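Side-chain contacts in ribulose bisphosphate carboxylase small chain (Galdieria sulphuraria, PDB 4F0H), which forms the small subunit of Rubisco, the enzyme that fixes carbon dioxide onto ribulose 1,5-bisphosphate, and probably packs against the catalytic large subunits in a sixteen-chain assembly: residues L11-D16 and V100-H105; Y25-K30 and F56-P61; K29-G34 and S93-F98; I33-T38 and L65-A70. All blocks are in the same frame, centred on the assembly; numbering follows the deposited sequence.

Interaction 1 (L11-D16 and V100-H105); sequences LPDLTD and VNRPKH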
loop_
_atom_site.group_PDB
_atom_site.type_symbol
_atom_site.label_atom_id
_atom_site.label_comp_id
_atom_site.label_asym_id
_atom_site.label_seq_id
_atom_site.Cartn_x
_atom_site.Cartn_y
_atom_site.Cartn_z
ATOM N N LEU B 11 -27.226 43.940 13.464
ATOM C CA LEU B 11 -27.920 45.207 13.645
ATOM C C LEU B 11 -29.424 45.093 13.196
ATOM O O LEU B 11 -29.798 44.125 12.502
ATOM C CB LEU B 11 -27.150 46.290 12.887
ATOM C CG LEU B 11 -25.694 46.410 13.338
ATOM C CD1 LEU B 11 -25.050 47.622 12.672
ATOM C CD2 LEU B 11 -25.517 46.501 14.855
ATOM N N PRO B 12 -30.285 46.049 13.615
ATOM C CA PRO B 12 -31.618 46.177 13.005
ATOM C C PRO B 12 -31.486 46.328 11.492
ATOM O O PRO B 12 -30.473 46.855 11.033
ATOM C CB PRO B 12 -32.196 47.466 13.658
ATOM C CG PRO B 12 -31.256 47.656 15.001
ATOM C CD PRO B 12 -29.939 47.219 14.459
ATOM N N ASP B 13 -32.463 45.847 10.720
ATOM C CA ASP B 13 -32.459 46.100 9.273
ATOM C C ASP B 13 -32.186 47.583 8.939
ATOM O O ASP B 13 -32.737 48.477 9.579
ATOM C CB ASP B 13 -33.803 45.754 8.669
ATOM C CG ASP B 13 -34.171 44.306 8.847
ATOM O OD1 ASP B 13 -33.286 43.481 9.173
ATOM O OD2 ASP B 13 -35.364 43.999 8.645
ATOM N N LEU B 14 -31.347 47.829 7.940
ATOM C CA LEU B 14 -30.844 49.181 7.650
ATOM C C LEU B 14 -31.937 50.074 7.134
ATOM O O LEU B 14 -32.767 49.587 6.380
ATOM C CB LEU B 14 -29.742 49.090 6.574
ATOM C CG LEU B 14 -28.510 48.334 7.078
ATOM C CD1 LEU B 14 -27.533 48.349 5.991
ATOM C CD2 LEU B 14 -27.972 49.031 8.252
ATOM N N THR B 15 -31.945 51.369 7.456
ATOM C CA THR B 15 -32.921 52.245 6.777
ATOM C C THR B 15 -32.362 52.606 5.411
ATOM O O THR B 15 -31.178 52.362 5.158
ATOM C CB THR B 15 -33.115 53.566 7.532
ATOM O OG1 THR B 15 -31.828 54.151 7.730
ATOM C CG2 THR B 15 -33.778 53.306 8.902
ATOM N N ASP B 16 -33.175 53.189 4.530
ATOM C CA ASP B 16 -32.618 53.657 3.261
ATOM C C ASP B 16 -31.530 54.725 3.419
ATOM O O ASP B 16 -30.644 54.828 2.563
ATOM C CB ASP B 16 -33.700 54.183 2.311
ATOM C CG ASP B 16 -34.446 53.078 1.597
ATOM O OD1 ASP B 16 -35.244 53.396 0.686
ATOM O OD2 ASP B 16 -34.213 51.897 1.882
ATOM N N VAL B 100 -30.293 43.717 2.510
ATOM C CA VAL B 100 -31.199 44.904 2.361
ATOM C C VAL B 100 -32.655 44.507 2.203
ATOM O O VAL B 100 -33.553 45.361 2.075
ATOM C CB VAL B 100 -30.823 45.778 1.154
ATOM C CG1 VAL B 100 -29.463 46.314 1.297
ATOM C CG2 VAL B 100 -30.991 44.971 -0.168
ATOM N N ASN B 101 -32.907 43.212 2.140
ATOM C CA ASN B 101 -34.292 42.744 2.260
ATOM C C ASN B 101 -34.374 41.348 2.783
ATOM O O ASN B 101 -33.652 40.484 2.284
ATOM C CB ASN B 101 -34.933 42.786 0.890
ATOM C CG ASN B 101 -36.429 42.599 0.943
ATOM O OD1 ASN B 101 -36.944 41.557 0.551
ATOM N ND2 ASN B 101 -37.135 43.597 1.431
ATOM N N ARG B 102 -35.292 41.102 3.731
ATOM C CA ARG B 102 -35.582 39.745 4.228
ATOM C C ARG B 102 -37.031 39.392 3.987
ATOM O O ARG B 102 -37.878 40.248 4.042
ATOM C CB ARG B 102 -35.366 39.669 5.743
ATOM C CG ARG B 102 -33.965 40.008 6.129
ATOM C CD ARG B 102 -33.828 40.208 7.677
ATOM N NE ARG B 102 -32.417 40.527 7.913
ATOM C CZ ARG B 102 -31.459 39.641 8.055
ATOM N NH1 ARG B 102 -31.735 38.342 8.101
ATOM N NH2 ARG B 102 -30.230 40.083 8.206
ATOM N N PRO B 103 -37.343 38.124 3.736
ATOM C CA PRO B 103 -38.769 37.747 3.745
ATOM C C PRO B 103 -39.402 37.973 5.141
ATOM O O PRO B 103 -38.691 38.293 6.102
ATOM C CB PRO B 103 -38.743 36.296 3.303
ATOM C CG PRO B 103 -37.359 35.849 3.701
ATOM C CD PRO B 103 -36.475 36.993 3.395
ATOM N N LYS B 104 -40.736 37.935 5.245
ATOM C CA LYS B 104 -41.385 38.382 6.492
ATOM C C LYS B 104 -41.220 37.368 7.592
ATOM O O LYS B 104 -41.166 37.715 8.763
ATOM C CB LYS B 104 -42.886 38.661 6.275
ATOM C CG LYS B 104 -43.187 40.110 5.874
ATOM C CD LYS B 104 -44.412 40.212 4.953
ATOM C CE LYS B 104 -44.249 41.402 3.981
ATOM N NZ LYS B 104 -43.798 42.666 4.695
ATOM N N HIS B 105 -41.151 36.092 7.231
ATOM C CA HIS B 105 -40.905 35.100 8.282
ATOM C C HIS B 105 -39.871 34.119 7.784
ATOM O O HIS B 105 -39.997 33.592 6.689
ATOM C CB HIS B 105 -42.203 34.375 8.670
ATOM C CG HIS B 105 -41.985 33.250 9.626
ATOM N ND1 HIS B 105 -42.102 31.917 9.261
ATOM C CD2 HIS B 105 -41.619 33.254 10.933
ATOM C CE1 HIS B 105 -41.837 31.154 10.311
ATOM N NE2 HIS B 105 -41.541 31.939 11.334
HETATM O O HOH W 1 -30.182 43.090 8.068
HETATM O O HOH W 2 -35.931 43.221 5.616
#
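D13 and R102 meet at the surface in a salt bridge supplemented by two waters. It joins the loop ahead of helix 16-28 to the chain leaving edge strand 93-101, just past a classic beta bulge in which V100 and N101 both face I80. R102 is worth following outward from CB, which starts off toward the 11-16 loop. CG stands beside the backbone N, opposite the carbonyl carbon (chi1 -60°), and from there the chain runs extended to NE. CD is the first atom to feel the partner, with D13 OD1 3.6 Å away. NE comes next: its bond to D13 OD1 is 3.3 Å long and weak, bent to 131° at the hydrogen. The carboxylate and guanidinium planes are only 8° apart, yet OD1 reaches the guanidinium obliquely, which fits the poor line of that bond. At the tip the two nitrogens part company. NH1 is given to the carbonyl O of I3, whereas NH2 donates to water 1, 3.0 Å away at the edge of the guanidinium and in its plane; S9 OG takes a further weak bond from NH2. Water 1 also donates weakly to D13 OD1, so it backs up the direct bridge. The stronger partner of D13 is R2, whose NH2 forms a second salt bridge with OD1, and the carboxylate probably offsets the charge of both arginines. Its other oxygen reaches the backbone instead: water 2 donates to D13 OD2 at 3.2 Å and accepts from the main-chain N of R102 at 2.9 Å.

Interaction 2 (Y25-K30 and F56-P61); sequences YMISKK and FEVTDP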
loop_
_atom_site.group_PDB
_atom_site.type_symbol
_atom_site.label_atom_id
_atom_site.label_comp_id
_atom_site.label_asym_id
_atom_site.label_seq_id
_atom_site.Cartn_x
_atom_site.Cartn_y
_atom_site.Cartn_z
ATOM N N TYR B 25 -19.632 54.671 0.901
ATOM C CA TYR B 25 -18.376 54.083 1.276
ATOM C C TYR B 25 -17.843 53.234 0.082
ATOM O O TYR B 25 -16.675 53.343 -0.348
ATOM C CB TYR B 25 -18.578 53.245 2.574
ATOM C CG TYR B 25 -17.472 52.225 2.812
ATOM C CD1 TYR B 25 -16.271 52.577 3.428
ATOM C CD2 TYR B 25 -17.666 50.875 2.415
ATOM C CE1 TYR B 25 -15.243 51.614 3.614
ATOM C CE2 TYR B 25 -16.667 49.905 2.589
ATOM C CZ TYR B 25 -15.457 50.285 3.177
ATOM O OH TYR B 25 -14.503 49.285 3.324
ATOM N N MET B 26 -18.712 52.373 -0.439
ATOM C CA MET B 26 -18.344 51.543 -1.589
ATOM C C MET B 26 -17.758 52.364 -2.736
ATOM O O MET B 26 -16.781 51.968 -3.375
ATOM C CB MET B 26 -19.543 50.700 -2.063
ATOM C CG MET B 26 -20.112 49.925 -0.865
ATOM S SD MET B 26 -21.516 48.916 -1.316
ATOM C CE MET B 26 -20.764 47.861 -2.490
ATOM N N ILE B 27 -18.377 53.510 -2.988
ATOM C CA ILE B 27 -17.982 54.373 -4.080
ATOM C C ILE B 27 -16.624 54.948 -3.781
ATOM O O ILE B 27 -15.775 55.022 -4.652
ATOM C CB ILE B 27 -18.998 55.486 -4.307
ATOM C CG1 ILE B 27 -20.344 54.944 -4.844
ATOM C CG2 ILE B 27 -18.481 56.548 -5.311
ATOM C CD1 ILE B 27 -21.335 56.079 -5.069
ATOM N N SER B 28 -16.408 55.346 -2.534
ATOM C CA SER B 28 -15.154 55.954 -2.178
ATOM C C SER B 28 -14.074 54.892 -2.295
ATOM O O SER B 28 -12.947 55.225 -2.546
ATOM C CB SER B 28 -15.243 56.498 -0.767
ATOM O OG SER B 28 -15.079 55.382 0.116
ATOM N N LYS B 29 -14.442 53.611 -2.199
ATOM C CA LYS B 29 -13.495 52.496 -2.306
ATOM C C LYS B 29 -13.343 52.016 -3.735
ATOM O O LYS B 29 -12.648 51.042 -4.026
ATOM C CB LYS B 29 -14.033 51.307 -1.517
ATOM C CG LYS B 29 -13.461 51.168 -0.125
ATOM C CD LYS B 29 -13.117 52.510 0.417
ATOM C CE LYS B 29 -12.079 52.362 1.554
ATOM N NZ LYS B 29 -11.374 51.012 1.472
ATOM N N LYS B 30 -14.088 52.622 -4.621
ATOM C CA LYS B 30 -13.976 52.320 -6.012
ATOM C C LYS B 30 -14.490 50.912 -6.326
ATOM O O LYS B 30 -13.972 50.281 -7.242
ATOM C CB LYS B 30 -12.503 52.470 -6.409
ATOM C CG LYS B 30 -12.018 53.919 -6.149
ATOM C CD LYS B 30 -10.543 54.032 -5.709
ATOM C CE LYS B 30 -9.603 53.573 -6.857
ATOM N NZ LYS B 30 -8.256 54.231 -6.890
ATOM N N PHE B 56 -20.688 49.703 -12.504
ATOM C CA PHE B 56 -19.296 50.145 -12.336
ATOM C C PHE B 56 -19.136 51.669 -12.394
ATOM O O PHE B 56 -19.982 52.362 -12.923
ATOM C CB PHE B 56 -18.361 49.471 -13.371
ATOM C CG PHE B 56 -18.495 47.973 -13.429
ATOM C CD1 PHE B 56 -19.506 47.388 -14.174
ATOM C CD2 PHE B 56 -17.598 47.150 -12.741
ATOM C CE1 PHE B 56 -19.658 46.013 -14.231
ATOM C CE2 PHE B 56 -17.732 45.755 -12.795
ATOM C CZ PHE B 56 -18.768 45.173 -13.541
ATOM N N GLU B 57 -18.064 52.214 -11.842
ATOM C CA GLU B 57 -17.846 53.665 -11.990
ATOM C C GLU B 57 -19.019 54.514 -11.509
ATOM O O GLU B 57 -19.229 55.610 -12.044
ATOM C CB GLU B 57 -17.633 54.051 -13.463
ATOM C CG GLU B 57 -16.563 53.273 -14.203
ATOM C CD GLU B 57 -15.157 53.612 -13.726
ATOM O OE1 GLU B 57 -14.298 53.848 -14.611
ATOM O OE2 GLU B 57 -14.908 53.646 -12.483
ATOM N N VAL B 58 -19.790 54.018 -10.538
ATOM C CA VAL B 58 -20.932 54.768 -9.987
ATOM C C VAL B 58 -20.399 56.011 -9.276
ATOM O O VAL B 58 -19.334 55.954 -8.695
ATOM C CB VAL B 58 -21.690 53.863 -8.982
ATOM C CG1 VAL B 58 -22.598 54.665 -8.078
ATOM C CG2 VAL B 58 -22.468 52.778 -9.753
ATOM N N THR B 59 -21.095 57.142 -9.333
ATOM C CA THR B 59 -20.534 58.349 -8.715
ATOM C C THR B 59 -21.553 58.989 -7.806
ATOM O O THR B 59 -21.277 59.946 -7.175
ATOM C CB THR B 59 -20.101 59.408 -9.778
ATOM O OG1 THR B 59 -21.223 59.727 -10.602
ATOM C CG2 THR B 59 -19.048 58.881 -10.670
ATOM N N ASP B 60 -22.747 58.422 -7.754
ATOM C CA ASP B 60 -23.830 58.954 -6.967
ATOM C C ASP B 60 -24.661 57.765 -6.452
ATOM O O ASP B 60 -25.027 56.875 -7.221
ATOM C CB ASP B 60 -24.647 59.843 -7.900
ATOM C CG ASP B 60 -26.031 60.170 -7.367
ATOM O OD1 ASP B 60 -26.232 60.314 -6.149
ATOM O OD2 ASP B 60 -26.929 60.320 -8.212
ATOM N N PRO B 61 -25.017 57.756 -5.169
ATOM C CA PRO B 61 -25.750 56.587 -4.701
ATOM C C PRO B 61 -27.137 56.349 -5.334
ATOM O O PRO B 61 -27.665 55.247 -5.195
ATOM C CB PRO B 61 -25.876 56.829 -3.175
ATOM C CG PRO B 61 -24.948 57.945 -2.858
ATOM C CD PRO B 61 -24.873 58.771 -4.119
#
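I27 in the last turn of helix 16-28 pushes its side chain into the bend of the 56-61 loop, and the tight part of the contact lies around its methyls. CG2 sits 3.5 Å from the carbonyl O of V58. The other branch runs out fully extended (chi2 -180°), which carries CD1 past V58 CG1, at 3.6 Å, and up to the backbone beyond, where D60 N is 3.8 Å away. The two side chains cross at about a right angle, and V58 meets the I27 branch with CG1. Cut back to an alanine, I27 would probably leave a gap beside V58 CG1 and the D60-P61 backbone, and this part of the loop would be less firmly held. The outer side is looser: T59 points away from the helix and is exposed, as is K30, where a Schellman motif ends the helix. P61 rests on K20, I23 and D24 of the same helix. Since one methyl faces a carbonyl O and the other lies by backbone nitrogens, neither bonding to them, the contact rests on shape and van der Waals attraction, with no charge or polar pairing to set its direction.

Interaction 3 (K29-G34 and S93-F98); sequences KKLAIG and STIISF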
loop_
_atom_site.group_PDB
_atom_site.type_symbol
_atom_site.label_atom_id
_atom_site.label_comp_id
_atom_site.label_asym_id
_atom_site.label_seq_id
_atom_site.Cartn_x
_atom_site.Cartn_y
_atom_site.Cartn_z
ATOM N N LYS B 29 -14.442 53.611 -2.199
ATOM C CA LYS B 29 -13.495 52.496 -2.306
ATOM C C LYS B 29 -13.343 52.016 -3.735
ATOM O O LYS B 29 -12.648 51.042 -4.026
ATOM C CB LYS B 29 -14.033 51.307 -1.517
ATOM C CG LYS B 29 -13.461 51.168 -0.125
ATOM C CD LYS B 29 -13.117 52.510 0.417
ATOM C CE LYS B 29 -12.079 52.362 1.554
ATOM N NZ LYS B 29 -11.374 51.012 1.472
ATOM N N LYS B 30 -14.088 52.622 -4.621
ATOM C CA LYS B 30 -13.976 52.320 -6.012
ATOM C C LYS B 30 -14.490 50.912 -6.326
ATOM O O LYS B 30 -13.972 50.281 -7.242
ATOM C CB LYS B 30 -12.503 52.470 -6.409
ATOM C CG LYS B 30 -12.018 53.919 -6.149
ATOM C CD LYS B 30 -10.543 54.032 -5.709
ATOM C CE LYS B 30 -9.603 53.573 -6.857
ATOM N NZ LYS B 30 -8.256 54.231 -6.890
ATOM N N LEU B 31 -15.486 50.427 -5.585
ATOM C CA LEU B 31 -16.003 49.073 -5.822
ATOM C C LEU B 31 -17.003 48.953 -7.002
ATOM O O LEU B 31 -17.755 49.890 -7.263
ATOM C CB LEU B 31 -16.710 48.612 -4.560
ATOM C CG LEU B 31 -15.911 48.706 -3.283
ATOM C CD1 LEU B 31 -16.730 47.989 -2.166
ATOM C CD2 LEU B 31 -14.495 48.035 -3.418
ATOM N N ALA B 32 -17.038 47.824 -7.726
ATOM C CA ALA B 32 -18.216 47.477 -8.532
ATOM C C ALA B 32 -19.362 47.081 -7.570
ATOM O O ALA B 32 -19.126 46.483 -6.505
ATOM C CB ALA B 32 -17.867 46.285 -9.462
ATOM N N ILE B 33 -20.610 47.447 -7.865
ATOM C CA ILE B 33 -21.683 47.190 -6.911
ATOM C C ILE B 33 -22.725 46.273 -7.519
ATOM O O ILE B 33 -23.264 46.603 -8.583
ATOM C CB ILE B 33 -22.310 48.535 -6.447
ATOM C CG1 ILE B 33 -21.261 49.374 -5.746
ATOM C CG2 ILE B 33 -23.635 48.326 -5.664
ATOM C CD1 ILE B 33 -21.593 50.793 -5.661
ATOM N N GLY B 34 -22.978 45.121 -6.864
ATOM C CA GLY B 34 -23.916 44.138 -7.351
ATOM C C GLY B 34 -25.103 43.948 -6.406
ATOM O O GLY B 34 -24.951 44.014 -5.169
ATOM N N SER B 93 -12.048 40.400 -5.261
ATOM C CA SER B 93 -13.008 39.587 -4.554
ATOM C C SER B 93 -14.002 40.524 -3.921
ATOM O O SER B 93 -13.844 41.756 -3.983
ATOM C CB SER B 93 -12.322 38.809 -3.415
ATOM O OG SER B 93 -13.204 37.770 -2.878
ATOM N N THR B 94 -15.008 39.931 -3.273
ATOM C CA THR B 94 -15.889 40.676 -2.384
ATOM C C THR B 94 -15.175 41.260 -1.165
ATOM O O THR B 94 -14.349 40.592 -0.550
ATOM C CB THR B 94 -17.002 39.754 -1.943
ATOM O OG1 THR B 94 -17.714 39.288 -3.126
ATOM C CG2 THR B 94 -17.965 40.476 -1.002
ATOM N N ILE B 95 -15.447 42.526 -0.837
ATOM C CA ILE B 95 -15.004 43.093 0.398
ATOM C C ILE B 95 -16.143 43.598 1.305
ATOM O O ILE B 95 -15.862 44.082 2.388
ATOM C CB ILE B 95 -13.932 44.223 0.249
ATOM C CG1 ILE B 95 -14.537 45.477 -0.337
ATOM C CG2 ILE B 95 -12.649 43.757 -0.531
ATOM C CD1 ILE B 95 -13.649 46.773 0.076
ATOM N N ILE B 96 -17.407 43.490 0.871
ATOM C CA ILE B 96 -18.511 43.814 1.744
ATOM C C ILE B 96 -19.757 43.206 1.103
ATOM O O ILE B 96 -19.851 43.168 -0.154
ATOM C CB ILE B 96 -18.653 45.344 1.915
ATOM C CG1 ILE B 96 -19.750 45.687 2.890
ATOM C CG2 ILE B 96 -18.994 46.026 0.613
ATOM C CD1 ILE B 96 -19.856 47.155 3.178
ATOM N N SER B 97 -20.682 42.739 1.932
ATOM C CA SER B 97 -21.950 42.067 1.454
ATOM C C SER B 97 -22.987 42.119 2.586
ATOM O O SER B 97 -22.766 41.546 3.644
ATOM C CB SER B 97 -21.640 40.639 1.057
ATOM O OG SER B 97 -22.789 39.857 0.819
ATOM N N PHE B 98 -24.087 42.866 2.401
ATOM C CA PHE B 98 -25.053 42.966 3.478
ATOM C C PHE B 98 -26.487 42.885 2.940
ATOM O O PHE B 98 -26.829 43.234 1.756
ATOM C CB PHE B 98 -24.817 44.264 4.273
ATOM C CG PHE B 98 -24.893 45.478 3.430
ATOM C CD1 PHE B 98 -23.767 45.964 2.795
ATOM C CD2 PHE B 98 -26.109 46.144 3.253
ATOM C CE1 PHE B 98 -23.836 47.093 2.009
ATOM C CE2 PHE B 98 -26.183 47.270 2.458
ATOM C CZ PHE B 98 -25.029 47.735 1.818
#
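L31 and I95 give nearly equal areas to this contact, and I96 adds a smaller share. The two leucine methyls straddle the end of the I95 side chain: L31 CD1 is 3.8 Å from I95 CG1, and L31 CD2 is 3.8 Å from I95 CD1. The diagonal pairs are scarcely longer, so four carbons interlock; the side chains meet at a slant. I95 reaches this place by an uncommon route, with CG1 lodged between the backbone N and the carbonyl carbon (chi1 71°). I96 comes in from beside it through its short branch, CG2 lying 4.1 Å from L31 CD1. Neighbours on a regular strand point to opposite faces, but the chain turns a corner at I95, and both isoleucines can therefore face L31. The aliphatic part of K29 skirts the outside, its CG 4.4 Å from I95 CD1, while M26 of helix 16-28 packs on both L31 and I96 from the inner side. A serine at L31 would probably strip I95 of the two methyls that clasp it, remove one of the neighbours of I96 CG2 and set a hydroxyl among apolar groups. Another protein chain, presumably a Rubisco large subunit, packs on T94, I96 and S97. Strand 79-86 runs between the two segments, bonded through its backbone to A32 and G34 on one edge and to S93 and I95 on the other. The contact thus spans a central strand on the helix-bearing face of the four-stranded antiparallel sheet that characterises the Rubisco small subunit.

Interaction 4 (I33-T38 and L65-A70); sequences IGIEYT and LFEINA
E67 presents its CB to I35 but sends its flat carboxylate elsewhere. OE2 lies at the edge of the F66 ring, in the plane of that ring, and OE1 accepts a hydrogen bond from the indole NE1 of W51. A bend in the glutamate chain (chi2 -61°) makes this possible: the first carbon faces the strand while the acid group turns away from it, so a charged residue can border an apolar contact. From the strand, I35 does the touching with a single atom. Its CD1 comes within 3.4 Å of E67 CB, a tight methyl-to-methylene contact, and the two side chains cross at about a right angle. The same methyl is 3.6 Å from the backbone N of I68 and 3.9 Å from I68 CG1, which places it against the helix backbone itself, beside the step from E67 to I68. I35 gets there with CG1 opposite its carbonyl carbon (chi1 -74°), on the side of the backbone N. Further contacts enclose it: W51 and C71 pack on I35, as does I80 of the adjoining strand, while I68 also touches I19 of helix 16-28. I35 and I68 are both buried. This is a helix laid on a sheet, 61-74 against strand 32-38, and with helix 16-28 alongside it gives the two-helix layer over an antiparallel sheet typical of Rubisco small subunits.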
loop_
_atom_site.group_PDB
_atom_site.type_symbol
_atom_site.label_atom_id
_atom_site.label_comp_id
_atom_site.label_asym_id
_atom_site.label_seq_id
_atom_site.Cartn_x
_atom_site.Cartn_y
_atom_site.Cartn_z
ATOM N N ILE B 33 -20.610 47.447 -7.865
ATOM C CA ILE B 33 -21.683 47.190 -6.911
ATOM C C ILE B 33 -22.725 46.273 -7.519
ATOM O O ILE B 33 -23.264 46.603 -8.583
ATOM C CB ILE B 33 -22.310 48.535 -6.447
ATOM C CG1 ILE B 33 -21.261 49.374 -5.746
ATOM C CG2 ILE B 33 -23.635 48.326 -5.664
ATOM C CD1 ILE B 33 -21.593 50.793 -5.661
ATOM N N GLY B 34 -22.978 45.121 -6.864
ATOM C CA GLY B 34 -23.916 44.138 -7.351
ATOM C C GLY B 34 -25.103 43.948 -6.406
ATOM O O GLY B 34 -24.951 44.014 -5.169
ATOM N N ILE B 35 -26.276 43.727 -6.973
ATOM C CA ILE B 35 -27.470 43.487 -6.191
ATOM C C ILE B 35 -27.871 42.028 -6.526
ATOM O O ILE B 35 -28.027 41.670 -7.711
ATOM C CB ILE B 35 -28.602 44.430 -6.629
ATOM C CG1 ILE B 35 -28.360 45.839 -6.143
ATOM C CG2 ILE B 35 -29.989 43.969 -6.029
ATOM C CD1 ILE B 35 -29.184 46.867 -6.937
ATOM N N GLU B 36 -28.036 41.173 -5.509
ATOM C CA GLU B 36 -28.275 39.737 -5.765
ATOM C C GLU B 36 -29.393 39.265 -4.818
ATOM O O GLU B 36 -29.534 39.789 -3.681
ATOM C CB GLU B 36 -27.030 38.947 -5.486
ATOM C CG GLU B 36 -25.773 39.530 -6.186
ATOM C CD GLU B 36 -24.501 38.619 -6.064
ATOM O OE1 GLU B 36 -23.521 38.847 -6.791
ATOM O OE2 GLU B 36 -24.463 37.671 -5.287
ATOM N N TYR B 37 -30.150 38.285 -5.255
ATOM C CA TYR B 37 -31.303 37.879 -4.483
ATOM C C TYR B 37 -31.477 36.359 -4.441
ATOM O O TYR B 37 -31.054 35.660 -5.319
ATOM C CB TYR B 37 -32.574 38.566 -5.007
ATOM C CG TYR B 37 -32.953 38.181 -6.409
ATOM C CD1 TYR B 37 -32.458 38.835 -7.475
ATOM C CD2 TYR B 37 -33.866 37.151 -6.623
ATOM C CE1 TYR B 37 -32.745 38.434 -8.752
ATOM C CE2 TYR B 37 -34.234 36.777 -7.864
ATOM C CZ TYR B 37 -33.686 37.462 -8.935
ATOM O OH TYR B 37 -34.050 37.119 -10.187
ATOM N N THR B 38 -32.095 35.831 -3.401
ATOM C CA THR B 38 -32.228 34.379 -3.402
ATOM C C THR B 38 -33.343 33.984 -2.483
ATOM O O THR B 38 -33.642 34.714 -1.537
ATOM C CB THR B 38 -30.950 33.679 -2.906
ATOM O OG1 THR B 38 -31.059 32.308 -3.293
ATOM C CG2 THR B 38 -30.867 33.694 -1.377
ATOM N N LEU B 65 -29.601 52.983 -5.315
ATOM C CA LEU B 65 -30.800 52.890 -4.506
ATOM C C LEU B 65 -32.035 52.625 -5.336
ATOM O O LEU B 65 -32.967 51.964 -4.882
ATOM C CB LEU B 65 -31.002 54.145 -3.664
ATOM C CG LEU B 65 -30.058 54.263 -2.474
ATOM C CD1 LEU B 65 -30.059 55.693 -1.943
ATOM C CD2 LEU B 65 -30.511 53.338 -1.399
ATOM N N PHE B 66 -32.030 53.071 -6.575
ATOM C CA PHE B 66 -33.186 52.875 -7.386
ATOM C C PHE B 66 -33.344 51.433 -7.751
ATOM O O PHE B 66 -34.464 50.892 -7.698
ATOM C CB PHE B 66 -33.121 53.691 -8.673
ATOM C CG PHE B 66 -34.254 53.389 -9.599
ATOM C CD1 PHE B 66 -35.498 53.923 -9.367
ATOM C CD2 PHE B 66 -34.068 52.559 -10.712
ATOM C CE1 PHE B 66 -36.557 53.643 -10.207
ATOM C CE2 PHE B 66 -35.125 52.258 -11.580
ATOM C CZ PHE B 66 -36.383 52.799 -11.321
ATOM N N GLU B 67 -32.243 50.810 -8.186
ATOM C CA GLU B 67 -32.247 49.376 -8.429
ATOM C C GLU B 67 -32.546 48.561 -7.205
ATOM O O GLU B 67 -33.197 47.544 -7.305
ATOM C CB GLU B 67 -30.932 48.923 -8.957
ATOM C CG GLU B 67 -30.585 49.504 -10.239
ATOM C CD GLU B 67 -31.566 49.156 -11.358
ATOM O OE1 GLU B 67 -32.332 48.132 -11.314
ATOM O OE2 GLU B 67 -31.568 49.951 -12.316
ATOM N N ILE B 68 -32.034 48.957 -6.049
ATOM C CA ILE B 68 -32.333 48.211 -4.812
ATOM C C ILE B 68 -33.854 48.180 -4.579
ATOM O O ILE B 68 -34.463 47.151 -4.236
ATOM C CB ILE B 68 -31.677 48.882 -3.583
ATOM C CG1 ILE B 68 -30.139 48.816 -3.678
ATOM C CG2 ILE B 68 -32.190 48.253 -2.275
ATOM C CD1 ILE B 68 -29.465 49.372 -2.417
ATOM N N ASN B 69 -34.476 49.313 -4.812
ATOM C CA ASN B 69 -35.900 49.446 -4.607
ATOM C C ASN B 69 -36.726 48.772 -5.675
ATOM O O ASN B 69 -37.754 48.138 -5.381
ATOM C CB ASN B 69 -36.246 50.925 -4.342
ATOM C CG ASN B 69 -36.000 51.274 -2.875
ATOM O OD1 ASN B 69 -36.458 50.562 -2.031
ATOM N ND2 ASN B 69 -35.195 52.280 -2.586
ATOM N N ALA B 70 -36.246 48.860 -6.911
ATOM C CA ALA B 70 -36.801 48.060 -7.980
ATOM C C ALA B 70 -36.692 46.540 -7.630
ATOM O O ALA B 70 -37.662 45.759 -7.794
ATOM C CB ALA B 70 -36.062 48.393 -9.298
#

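The first segments of interactions 2, 3 and 4 follow one another along the chain from helix 16-28 into strand 32-38. M26 ties interactions 2 and 3 together: its O lies 3.0 Å from L31 N, a probable hydrogen bond, and its CE packs 3.6 Å from CG1 of I33, the residue that interactions 3 and 4 share along with G34. Interaction 1 is centred about 22 Å from the centre of interaction 2 but about 13 Å from that of interaction 4, and it reaches the same core. L14 CD1 meets F98 CD2 of interaction 3 at 3.8 Å, and V100 CG2 meets I68 CG2 of interaction 4 at 4.1 Å. Rubisco active sites belong to the large subunits, so all four contacts concern the small-subunit fold.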